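Local coordinates for aclacinomycin oxidoreductase (AknOx) (PDB 2IPI), which oxidises the terminal sugar of aclacinomycins in two successive FAD-dependent, oxygen-consuming steps that complete the biosynthesis of these anthracycline antibiotics, at residues Ser288-Phe293 and Ser395-Gly400; Leu305-Asp310 and Asp322-Val327; Ala366-Pro371 and Ser418-Trp423. All coordinates share one frame; numbering follows the deposited sequence. Where two conformers were deposited one is given.

Contact 1: residues Ser288-Phe293 and Ser395-Gly400; sequences SMHSVF and SLYSYG. With AKY (methyl (2S,4R)-2-ethyl-2,5,7-trihydroxy-6,11-dioxo-4-{[2,3,6-trideoxy-4-O-{2,6-dideoxy-4-O-[(2S,6S)-6-methyl-5-oxotetrahydro-2h -pyran-2-yl]-alpha-D-lyxo-hexopyranosyl}-3-(dimethylamino)-D-ribo-hexopyranosyl]oxy}-1,2,3,4,6,11-hexahydrotetracene-1-c arboxylate), chain E.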
# COMPACT_ATOMS: atom_id res chain seq x y z
N SER A 288 -15.97 -5.35 -10.18
CA SER A 288 -15.32 -6.54 -9.65
C SER A 288 -14.04 -6.89 -10.40
O SER A 288 -13.38 -7.84 -9.99
CB SER A 288 -16.29 -7.73 -9.67
OG SER A 288 -17.31 -7.47 -8.71
N MET A 289 -13.71 -6.15 -11.45
CA MET A 289 -12.47 -6.40 -12.21
C MET A 289 -11.29 -5.67 -11.60
O MET A 289 -11.43 -4.55 -11.11
CB MET A 289 -12.66 -5.96 -13.67
CG MET A 289 -11.72 -6.58 -14.69
SD MET A 289 -11.64 -5.72 -16.28
CE MET A 289 -10.53 -4.37 -15.88
N HIS A 290 -10.10 -6.26 -11.63
CA HIS A 290 -8.86 -5.56 -11.28
C HIS A 290 -7.82 -5.78 -12.38
O HIS A 290 -7.75 -6.87 -12.96
CB HIS A 290 -8.33 -6.05 -9.93
CG HIS A 290 -7.06 -5.41 -9.47
ND1 HIS A 290 -5.85 -6.08 -9.50
CD2 HIS A 290 -6.78 -4.19 -8.96
CE1 HIS A 290 -4.88 -5.30 -9.04
NE2 HIS A 290 -5.43 -4.15 -8.70
N SER A 291 -7.02 -4.75 -12.67
CA SER A 291 -5.89 -4.92 -13.57
C SER A 291 -4.71 -4.05 -13.13
O SER A 291 -4.91 -2.97 -12.58
CB SER A 291 -6.21 -4.62 -15.03
OG SER A 291 -6.32 -3.24 -15.28
N VAL A 292 -3.53 -4.57 -13.43
CA VAL A 292 -2.25 -3.90 -13.31
C VAL A 292 -1.59 -3.85 -14.69
O VAL A 292 -1.43 -4.90 -15.32
CB VAL A 292 -1.33 -4.60 -12.32
CG1 VAL A 292 -0.00 -3.87 -12.21
CG2 VAL A 292 -2.01 -4.71 -10.97
N PHE A 293 -1.25 -2.65 -15.15
CA PHE A 293 -0.59 -2.58 -16.47
C PHE A 293 0.89 -2.35 -16.20
O PHE A 293 1.26 -1.27 -15.75
CB PHE A 293 -1.21 -1.51 -17.36
CG PHE A 293 -1.05 -1.76 -18.87
CD1 PHE A 293 -1.81 -1.03 -19.77
CD2 PHE A 293 -0.16 -2.70 -19.35
CE1 PHE A 293 -1.70 -1.26 -21.14
CE2 PHE A 293 -0.02 -2.93 -20.70
CZ PHE A 293 -0.79 -2.19 -21.59
N SER A 395 3.73 1.10 -13.42
CA SER A 395 2.53 0.27 -13.27
C SER A 395 1.30 1.15 -13.15
O SER A 395 1.26 2.11 -12.38
CB SER A 395 2.68 -0.62 -12.04
OG SER A 395 3.77 -1.50 -12.16
N LEU A 396 0.26 0.83 -13.89
CA LEU A 396 -1.01 1.53 -13.79
C LEU A 396 -2.05 0.55 -13.23
O LEU A 396 -2.21 -0.53 -13.79
CB LEU A 396 -1.50 2.09 -15.12
CG LEU A 396 -0.45 2.76 -16.01
CD1 LEU A 396 -1.00 2.97 -17.42
CD2 LEU A 396 -0.00 4.07 -15.39
N TYR A 397 -2.71 0.95 -12.15
CA TYR A 397 -3.74 0.14 -11.50
C TYR A 397 -5.14 0.67 -11.73
O TYR A 397 -5.42 1.85 -11.51
CB TYR A 397 -3.50 0.07 -9.98
CG TYR A 397 -2.13 -0.48 -9.68
CD1 TYR A 397 -0.98 0.32 -9.78
CD2 TYR A 397 -1.97 -1.80 -9.30
CE1 TYR A 397 0.27 -0.20 -9.51
CE2 TYR A 397 -0.73 -2.32 -9.03
CZ TYR A 397 0.39 -1.52 -9.13
OH TYR A 397 1.63 -2.06 -8.85
N SER A 398 -6.03 -0.22 -12.18
CA SER A 398 -7.44 0.13 -12.18
C SER A 398 -7.81 0.43 -10.71
O SER A 398 -7.31 -0.29 -9.84
CB SER A 398 -8.31 -0.95 -12.79
OG SER A 398 -8.27 -2.15 -12.04
N TYR A 399 -8.60 1.45 -10.48
CA TYR A 399 -8.91 1.93 -9.13
C TYR A 399 -10.31 2.54 -9.09
O TYR A 399 -11.13 2.36 -9.99
CB TYR A 399 -7.89 2.96 -8.66
CG TYR A 399 -7.70 3.08 -7.17
CD1 TYR A 399 -7.84 4.32 -6.54
CD2 TYR A 399 -7.37 2.01 -6.35
CE1 TYR A 399 -7.67 4.49 -5.18
CE2 TYR A 399 -7.20 2.15 -4.99
CZ TYR A 399 -7.34 3.39 -4.40
OH TYR A 399 -7.17 3.53 -3.04
N GLY A 400 -10.60 3.28 -8.01
CA GLY A 400 -11.93 3.89 -7.94
C GLY A 400 -12.93 2.89 -7.40
O GLY A 400 -12.65 2.22 -6.40
O15 AKY E . 0.50 -1.26 -5.00
C42 AKY E . 1.43 -2.07 -5.18
C40 AKY E . 1.09 -3.35 -5.99
C38 AKY E . 2.24 -4.23 -6.27
C39 AKY E . 2.96 -1.75 -4.93
C41 AKY E . 3.74 -0.67 -5.08
O14 AKY E . 3.79 -2.88 -4.86
C37 AKY E . 3.62 -3.75 -5.97
O13 AKY E . 4.49 -4.85 -5.95
C35 AKY E . 5.74 -4.64 -6.52
C34 AKY E . 5.90 -5.33 -7.88
C36 AKY E . 4.66 -5.42 -8.60
O11 AKY E . 6.56 -6.71 -7.83
C33 AKY E . 6.87 -4.97 -5.56
O12 AKY E . 6.83 -4.29 -4.20
C32 AKY E . 7.23 -6.32 -5.54
C31 AKY E . 7.68 -6.76 -6.80
O7 AKY E . 12.06 -8.05 -11.41
C7 AKY E . 13.04 -9.04 -11.09
C8 AKY E . 12.43 -10.38 -11.14
C9 AKY E . 12.35 -10.88 -12.56
O9 AKY E . 11.77 -9.86 -13.30
C13 AKY E . 11.60 -12.16 -12.58
C14 AKY E . 10.21 -11.79 -12.06
C20 AKY E . 14.13 -8.89 -12.11
C19 AKY E . 14.43 -9.84 -13.08
C10 AKY E . 13.74 -11.18 -12.99
C11 AKY E . 15.50 -9.65 -13.96
C18 AKY E . 16.29 -8.50 -13.87
C17 AKY E . 16.00 -7.54 -12.90
C6 AKY E . 14.92 -7.74 -12.04
O6 AKY E . 14.62 -6.84 -11.09
C12 AKY E . 17.40 -8.35 -14.73
O3 AKY E . 17.67 -9.20 -15.62
C15 AKY E . 18.24 -7.22 -14.58
C1 AKY E . 19.37 -7.11 -15.38
C2 AKY E . 20.26 -6.04 -15.24
C3 AKY E . 19.98 -5.07 -14.28
C16 AKY E . 17.96 -6.25 -13.60
C5 AKY E . 16.84 -6.40 -12.75
O5 AKY E . 16.53 -5.63 -11.82
C4 AKY E . 18.85 -5.17 -13.47
O4 AKY E . 18.64 -4.20 -12.55
O18 AKY E . 8.84 -6.09 -7.32
C45 AKY E . 11.70 -7.27 -10.27
C43 AKY E . 14.48 -11.99 -11.94
O16 AKY E . 15.00 -11.45 -10.96
O17 AKY E . 14.62 -13.34 -12.07
C44 AKY E . 16.02 -13.63 -12.13
O19 AKY E . 11.33 -8.04 -9.15
C47 AKY E . 9.92 -5.67 -9.45
N11 AKY E . 10.30 -4.33 -8.96
C52 AKY E . 9.53 -3.20 -9.35
C51 AKY E . 10.89 -4.23 -7.67
C46 AKY E . 10.58 -6.32 -10.66
C48 AKY E . 9.40 -6.73 -8.48
C49 AKY E . 10.54 -7.63 -8.02
C50 AKY E . 11.18 -7.45 -6.64

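Contact 2: residues Leu305-Asp310 and Asp322-Val327; sequences LDIQID and DFVAAV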
# COMPACT_ATOMS: atom_id res chain seq x y z
N LEU A 305 -0.38 -6.36 -19.51
CA LEU A 305 -1.64 -5.99 -18.87
C LEU A 305 -2.18 -7.22 -18.14
O LEU A 305 -2.55 -8.18 -18.82
CB LEU A 305 -2.61 -5.49 -19.92
CG LEU A 305 -3.63 -4.39 -19.72
CD1 LEU A 305 -5.03 -4.83 -20.17
CD2 LEU A 305 -3.67 -3.91 -18.27
N ASP A 306 -2.21 -7.21 -16.82
CA ASP A 306 -2.63 -8.34 -16.00
C ASP A 306 -4.00 -8.09 -15.38
O ASP A 306 -4.16 -7.31 -14.45
CB ASP A 306 -1.57 -8.64 -14.94
CG ASP A 306 -1.83 -9.89 -14.13
OD1 ASP A 306 -0.95 -10.25 -13.32
OD2 ASP A 306 -2.88 -10.53 -14.28
N ILE A 307 -5.02 -8.77 -15.88
CA ILE A 307 -6.40 -8.48 -15.53
C ILE A 307 -7.07 -9.62 -14.77
O ILE A 307 -6.81 -10.80 -15.02
CB ILE A 307 -7.18 -8.13 -16.82
CG1 ILE A 307 -8.41 -9.00 -17.05
CG2 ILE A 307 -6.29 -8.15 -18.06
CD1 ILE A 307 -9.16 -8.64 -18.32
N GLN A 308 -7.95 -9.30 -13.81
CA GLN A 308 -8.61 -10.43 -13.14
C GLN A 308 -10.03 -10.06 -12.73
O GLN A 308 -10.35 -8.88 -12.63
CB GLN A 308 -7.80 -10.89 -11.94
CG GLN A 308 -7.83 -9.96 -10.74
CD GLN A 308 -6.76 -10.28 -9.71
OE1 GLN A 308 -6.85 -11.26 -8.96
NE2 GLN A 308 -5.75 -9.42 -9.69
N ILE A 309 -10.88 -11.06 -12.52
CA ILE A 309 -12.26 -10.85 -12.12
C ILE A 309 -12.84 -12.12 -11.49
O ILE A 309 -12.32 -13.22 -11.71
CB ILE A 309 -13.16 -10.44 -13.31
CG1 ILE A 309 -14.45 -9.77 -12.90
CG2 ILE A 309 -13.44 -11.65 -14.20
CD1 ILE A 309 -15.10 -8.86 -13.91
N ASP A 310 -13.92 -11.97 -10.73
CA ASP A 310 -14.59 -13.12 -10.11
C ASP A 310 -15.17 -13.98 -11.23
O ASP A 310 -16.07 -13.55 -11.94
CB ASP A 310 -15.63 -12.63 -9.14
CG ASP A 310 -16.74 -13.55 -8.72
OD1 ASP A 310 -16.54 -14.77 -8.58
OD2 ASP A 310 -17.87 -13.02 -8.49
N ASP A 322 -13.96 -7.68 -23.75
CA ASP A 322 -14.53 -6.40 -24.18
C ASP A 322 -13.64 -5.25 -23.72
O ASP A 322 -13.51 -4.23 -24.39
CB ASP A 322 -15.95 -6.22 -23.65
CG ASP A 322 -17.03 -6.78 -24.55
OD1 ASP A 322 -16.74 -7.44 -25.57
OD2 ASP A 322 -18.23 -6.57 -24.23
N PHE A 323 -13.01 -5.40 -22.56
CA PHE A 323 -12.11 -4.39 -22.02
C PHE A 323 -10.83 -4.34 -22.85
O PHE A 323 -10.50 -3.28 -23.38
CB PHE A 323 -11.83 -4.67 -20.55
CG PHE A 323 -10.61 -3.99 -19.94
CD1 PHE A 323 -9.71 -4.75 -19.20
CD2 PHE A 323 -10.37 -2.63 -20.08
CE1 PHE A 323 -8.60 -4.18 -18.59
CE2 PHE A 323 -9.26 -2.04 -19.49
CZ PHE A 323 -8.37 -2.83 -18.77
N VAL A 324 -10.12 -5.45 -23.01
CA VAL A 324 -8.89 -5.38 -23.82
C VAL A 324 -9.22 -4.93 -25.25
O VAL A 324 -8.42 -4.24 -25.87
CB VAL A 324 -8.12 -6.69 -23.86
CG1 VAL A 324 -8.13 -7.40 -22.51
CG2 VAL A 324 -8.68 -7.61 -24.93
N ALA A 325 -10.40 -5.31 -25.75
CA ALA A 325 -10.76 -4.84 -27.09
C ALA A 325 -10.87 -3.32 -27.08
O ALA A 325 -10.65 -2.63 -28.08
CB ALA A 325 -12.03 -5.51 -27.57
N ALA A 326 -11.20 -2.76 -25.91
CA ALA A 326 -11.23 -1.29 -25.84
C ALA A 326 -9.81 -0.75 -25.71
O ALA A 326 -9.45 0.29 -26.24
CB ALA A 326 -12.10 -0.82 -24.68
N VAL A 327 -8.96 -1.48 -24.99
CA VAL A 327 -7.59 -1.06 -24.75
C VAL A 327 -6.76 -0.91 -26.01
O VAL A 327 -5.97 0.02 -26.17
CB VAL A 327 -6.93 -2.08 -23.80
CG1 VAL A 327 -5.43 -2.19 -23.96
CG2 VAL A 327 -7.30 -1.69 -22.38

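Contact 3: residues Ala366-Pro371 and Ser418-Trp423; sequences AYLRKP and SIIKVW. With AKY (methyl (2S,4R)-2-ethyl-2,5,7-trihydroxy-6,11-dioxo-4-{[2,3,6-trideoxy-4-O-{2,6-dideoxy-4-O-[(2S,6S)-6-methyl-5-oxotetrahydro-2h -pyran-2-yl]-alpha-D-lyxo-hexopyranosyl}-3-(dimethylamino)-D-ribo-hexopyranosyl]oxy}-1,2,3,4,6,11-hexahydrotetracene-1-c arboxylate), chain E.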
# COMPACT_ATOMS: atom_id res chain seq x y z
N ALA A 366 1.38 7.90 -7.57
CA ALA A 366 0.42 8.95 -7.87
C ALA A 366 -1.01 8.44 -8.01
O ALA A 366 -1.28 7.31 -8.42
CB ALA A 366 0.80 9.67 -9.17
N TYR A 367 -1.97 9.29 -7.66
CA TYR A 367 -3.39 9.11 -7.85
C TYR A 367 -3.89 9.95 -9.03
O TYR A 367 -3.76 11.17 -8.99
CB TYR A 367 -4.19 9.53 -6.61
CG TYR A 367 -4.17 8.56 -5.45
CD1 TYR A 367 -4.91 7.39 -5.50
CD2 TYR A 367 -3.42 8.81 -4.32
CE1 TYR A 367 -4.89 6.51 -4.44
CE2 TYR A 367 -3.38 7.93 -3.25
CZ TYR A 367 -4.13 6.77 -3.32
OH TYR A 367 -4.14 5.87 -2.28
N LEU A 368 -4.43 9.35 -10.09
CA LEU A 368 -4.89 10.15 -11.22
C LEU A 368 -6.40 10.39 -11.16
O LEU A 368 -7.17 9.44 -11.00
CB LEU A 368 -4.59 9.51 -12.58
CG LEU A 368 -3.17 9.05 -12.89
CD1 LEU A 368 -3.07 8.38 -14.25
CD2 LEU A 368 -2.20 10.21 -12.80
N ARG A 369 -6.82 11.63 -11.32
CA ARG A 369 -8.25 11.94 -11.39
C ARG A 369 -8.77 11.87 -12.82
O ARG A 369 -9.95 11.61 -13.04
CB ARG A 369 -8.55 13.33 -10.85
CG ARG A 369 -8.82 13.38 -9.36
CD ARG A 369 -9.20 14.82 -8.97
NE ARG A 369 -10.65 14.95 -8.84
CZ ARG A 369 -11.35 16.01 -9.26
NH1 ARG A 369 -10.77 17.08 -9.90
NH2 ARG A 369 -12.67 15.99 -9.06
N LYS A 370 -7.86 12.10 -13.76
CA LYS A 370 -8.12 12.05 -15.19
C LYS A 370 -6.93 11.42 -15.90
O LYS A 370 -5.82 11.40 -15.35
CB LYS A 370 -8.40 13.44 -15.75
CG LYS A 370 -9.68 14.09 -15.29
CD LYS A 370 -9.59 15.61 -15.20
CE LYS A 370 -10.24 16.37 -16.33
NZ LYS A 370 -11.46 17.15 -15.98
N PRO A 371 -7.11 10.89 -17.11
CA PRO A 371 -6.02 10.16 -17.77
C PRO A 371 -4.77 11.01 -17.97
O PRO A 371 -4.83 12.23 -17.85
CB PRO A 371 -6.63 9.83 -19.14
CG PRO A 371 -8.10 9.85 -18.92
CD PRO A 371 -8.31 10.97 -17.94
N SER A 418 -10.42 9.16 -7.54
CA SER A 418 -9.41 8.80 -8.51
C SER A 418 -9.84 7.56 -9.30
O SER A 418 -10.61 6.73 -8.80
CB SER A 418 -8.05 8.57 -7.86
OG SER A 418 -7.54 9.80 -7.35
N ILE A 419 -9.35 7.45 -10.54
CA ILE A 419 -9.76 6.39 -11.45
C ILE A 419 -8.65 5.37 -11.66
O ILE A 419 -8.92 4.23 -12.04
CB ILE A 419 -10.18 6.96 -12.82
CG1 ILE A 419 -9.02 7.47 -13.68
CG2 ILE A 419 -11.24 8.05 -12.67
CD1 ILE A 419 -9.45 8.28 -14.89
N ILE A 420 -7.41 5.80 -11.44
CA ILE A 420 -6.23 4.97 -11.60
C ILE A 420 -5.13 5.33 -10.62
O ILE A 420 -4.95 6.50 -10.30
CB ILE A 420 -5.67 5.10 -13.03
CG1 ILE A 420 -6.61 4.60 -14.13
CG2 ILE A 420 -4.33 4.39 -13.16
CD1 ILE A 420 -6.44 5.32 -15.45
N LYS A 421 -4.39 4.34 -10.12
CA LYS A 421 -3.24 4.59 -9.27
C LYS A 421 -1.95 4.18 -9.98
O LYS A 421 -1.92 3.13 -10.63
CB LYS A 421 -3.37 3.80 -7.98
CG LYS A 421 -3.26 4.62 -6.70
CD LYS A 421 -2.66 3.73 -5.63
CE LYS A 421 -3.76 3.33 -4.65
NZ LYS A 421 -3.48 3.66 -3.25
N VAL A 422 -0.88 4.96 -9.83
CA VAL A 422 0.37 4.57 -10.50
C VAL A 422 1.51 4.42 -9.50
O VAL A 422 1.58 5.11 -8.49
CB VAL A 422 0.78 5.54 -11.63
CG1 VAL A 422 -0.44 6.21 -12.26
CG2 VAL A 422 1.75 6.61 -11.17
N TRP A 423 2.41 3.49 -9.76
CA TRP A 423 3.59 3.25 -8.92
C TRP A 423 4.82 3.10 -9.80
O TRP A 423 4.89 2.15 -10.58
CB TRP A 423 3.43 1.98 -8.09
CG TRP A 423 4.51 1.70 -7.07
CD1 TRP A 423 4.78 2.46 -5.97
CD2 TRP A 423 5.44 0.61 -7.06
NE1 TRP A 423 5.82 1.90 -5.27
CE2 TRP A 423 6.25 0.76 -5.92
CE3 TRP A 423 5.68 -0.49 -7.89
CZ2 TRP A 423 7.27 -0.12 -5.59
CZ3 TRP A 423 6.68 -1.37 -7.57
CH2 TRP A 423 7.48 -1.20 -6.42
O15 AKY E . 0.50 -1.26 -5.00
C42 AKY E . 1.43 -2.07 -5.18
C40 AKY E . 1.09 -3.35 -5.99
C38 AKY E . 2.24 -4.23 -6.27
C39 AKY E . 2.96 -1.75 -4.93
C41 AKY E . 3.74 -0.67 -5.08
O14 AKY E . 3.79 -2.88 -4.86
C37 AKY E . 3.62 -3.75 -5.97
O13 AKY E . 4.49 -4.85 -5.95
C35 AKY E . 5.74 -4.64 -6.52
C34 AKY E . 5.90 -5.33 -7.88
C36 AKY E . 4.66 -5.42 -8.60
O11 AKY E . 6.56 -6.71 -7.83
C33 AKY E . 6.87 -4.97 -5.56
O12 AKY E . 6.83 -4.29 -4.20
C32 AKY E . 7.23 -6.32 -5.54
C31 AKY E . 7.68 -6.76 -6.80
O7 AKY E . 12.06 -8.05 -11.41
C7 AKY E . 13.04 -9.04 -11.09
C8 AKY E . 12.43 -10.38 -11.14
C9 AKY E . 12.35 -10.88 -12.56
O9 AKY E . 11.77 -9.86 -13.30
C13 AKY E . 11.60 -12.16 -12.58
C14 AKY E . 10.21 -11.79 -12.06
C20 AKY E . 14.13 -8.89 -12.11
C19 AKY E . 14.43 -9.84 -13.08
C10 AKY E . 13.74 -11.18 -12.99
C11 AKY E . 15.50 -9.65 -13.96
C18 AKY E . 16.29 -8.50 -13.87
C17 AKY E . 16.00 -7.54 -12.90
C6 AKY E . 14.92 -7.74 -12.04
O6 AKY E . 14.62 -6.84 -11.09
C12 AKY E . 17.40 -8.35 -14.73
O3 AKY E . 17.67 -9.20 -15.62
C15 AKY E . 18.24 -7.22 -14.58
C1 AKY E . 19.37 -7.11 -15.38
C2 AKY E . 20.26 -6.04 -15.24
C3 AKY E . 19.98 -5.07 -14.28
C16 AKY E . 17.96 -6.25 -13.60
C5 AKY E . 16.84 -6.40 -12.75
O5 AKY E . 16.53 -5.63 -11.82
C4 AKY E . 18.85 -5.17 -13.47
O4 AKY E . 18.64 -4.20 -12.55
O18 AKY E . 8.84 -6.09 -7.32
C45 AKY E . 11.70 -7.27 -10.27
C43 AKY E . 14.48 -11.99 -11.94
O16 AKY E . 15.00 -11.45 -10.96
O17 AKY E . 14.62 -13.34 -12.07
C44 AKY E . 16.02 -13.63 -12.13
O19 AKY E . 11.33 -8.04 -9.15
C47 AKY E . 9.92 -5.67 -9.45
N11 AKY E . 10.30 -4.33 -8.96
C52 AKY E . 9.53 -3.20 -9.35
C51 AKY E . 10.89 -4.23 -7.67
C46 AKY E . 10.58 -6.32 -10.66
C48 AKY E . 9.40 -6.73 -8.48
C49 AKY E . 10.54 -7.63 -8.02
C50 AKY E . 11.18 -7.45 -6.64

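Contact 1: residues Ser288-Phe293 and Ser395-Gly400
The substrate-side antiparallel sheet of this flavoenzyme joins Val292 to the catalytic Tyr397 as a non-hydrogen-bonded pair, next to the hydrogen-bonded pair of Phe293 and Leu396. The example illustrates how a strand ladder can present a reactive phenol. In the latter pair, Phe293 N donates to Leu396 O at 2.7 Å and Leu396 N returns a bond to Phe293 O at 3.0 Å. Two residues along, the ladder changes character. Ser398 N still reaches Ser291 O (3.0 Å), but Ser291 N donates to the hydroxyl Ser398 OG at 3.0 Å, with an N-H...O angle of 154°. Ser398 places OG between its own backbone N and carbonyl carbon (chi1 64°), and the hydroxyl takes the role of a strand carbonyl just where the chain departs toward Tyr399. Ser291 OG, by contrast, is buried and has no polar partner.

Val292 and Tyr397 lie side by side and point the same way. Both valine methyls meet the ring obliquely beside CD2 and CE2, CG2 at 3.3 Å from Tyr397 CE2 and CG1 at 3.6 Å from the same atom. His290 NE2 comes near the ring plane at its edge, 4.2 Å from Tyr397 CD2. With CG turned anti to the carbonyl carbon (chi1 -57°), the phenol runs out to the ligand's terminal sugar, where Tyr397 OH lies 3.2 Å from AKY C40. Tyr469 and Thr427 hydrogen-bond the same ligand. The antiparallel sheet beside the flavin is consistent with the substrate domain of berberine-bridge-enzyme-like oxidases, and here it carries the proton acceptor Tyr397 to the bound ligand.

Contact 2: residues Leu305-Asp310 and Asp322-Val327
Leu305 and Ile307, two residues apart on one strand, reach with their terminal methyls to the Phe323 ring on the helix that follows. The contact is wholly apolar and modest, burying 185 Å² in all, and no hydrogen bond crosses it. Phe323 sets CG anti to its backbone nitrogen (chi1 162°), and the ring is thereby carried off the helix toward the strand. Leu305 approaches from the opposite direction: its CD1 lies 4.0 Å from Phe323 CE1 and 4.1 Å from Phe323 CZ, at an oblique angle to the ring. Ile307 and Phe323 slide past each other instead, leaving Ile307 CD1 near the ring plane at the edge, 4.0 Å from Phe323 CD1.

Both strand residues depart from staggered geometry. Leu305 is twisted at its first two torsions, and Ile307 has chi1 at 124° followed by a fully extended chi2, which stretches CD1 out to the helix. More loosely, the same two methyls meet the helix valines: Ile307 CD1 is 4.5 Å from Val324 CG1, and Leu305 CD1 is 4.5 Å from Val327 CG2.

Over these segments strand and helix run roughly antiparallel, at 153°, their axes approaching to 11.2 Å. Trp275 of helix 262-278 meets the Phe323 ring as well. Helix 316-327 thus lies against the sheet in a beta-alpha-beta crossover, leading from strand 302-310 over the intervening strand 248-256 to the outermost strand 336-342.

Contact 3: residues Ala366-Pro371 and Ser418-Trp423
The ring of Tyr367 lies alongside the Lys421 side chain, the two pointing the same way, with Lys421 CG and CE each 3.4 Å from Tyr367 CE1. Bends at chi2, chi3 and chi4 fold the lysine along the phenol and bring Lys421 NZ to Tyr367 OH; the modelled bond of 2.5 Å is doubtfully short. Lys421 also makes a cation-pi contact with Phe466. On the next residue but one, the indole of Trp423 has the ligand's terminal sugar over one face, AKY C39 standing 4.0 Å above its centre, while Phe91 and Tyr469 also meet this ring.

On the other side of the sheet, Leu368 crosses Val422 at about a right angle, Leu368 CD1 to Val422 CG1 being 3.9 Å, and Ala366 CB rests 3.8 Å from Val422 CG2. Backbone bonds pair Ala366 with Val422 in both directions. At Leu368 the pattern shifts: its N donates to Ile420 O (2.9 Å), but its O accepts from Ile419 N (3.0 Å), leaving buried Ile420 N without a partner. Two residues thus face one, a classic beta bulge, where strand 360-368 joins the strand lining the aclacinomycin pocket.

Followed from the N terminus, the chain opens contact 1 at 288-293 and turns directly into strand 302-310. Contact 2 then closes a short local loop through helix 316-327, nested wholly inside the far longer loop of contact 1. Before that loop closes, 366-371 opens contact 3; 395-400 next completes contact 1, and 418-423 completes contact 3, so contacts 1 and 3 cross. All three reach one antiparallel sheet. Contacts 1 and 2 meet through neighbouring strands 290-296 and 302-310, contacts 1 and 3 through 391-398 and 420-428. Contacts 1 and 3 both touch the ligand, whereas contact 2 fastens a helix onto the sheet.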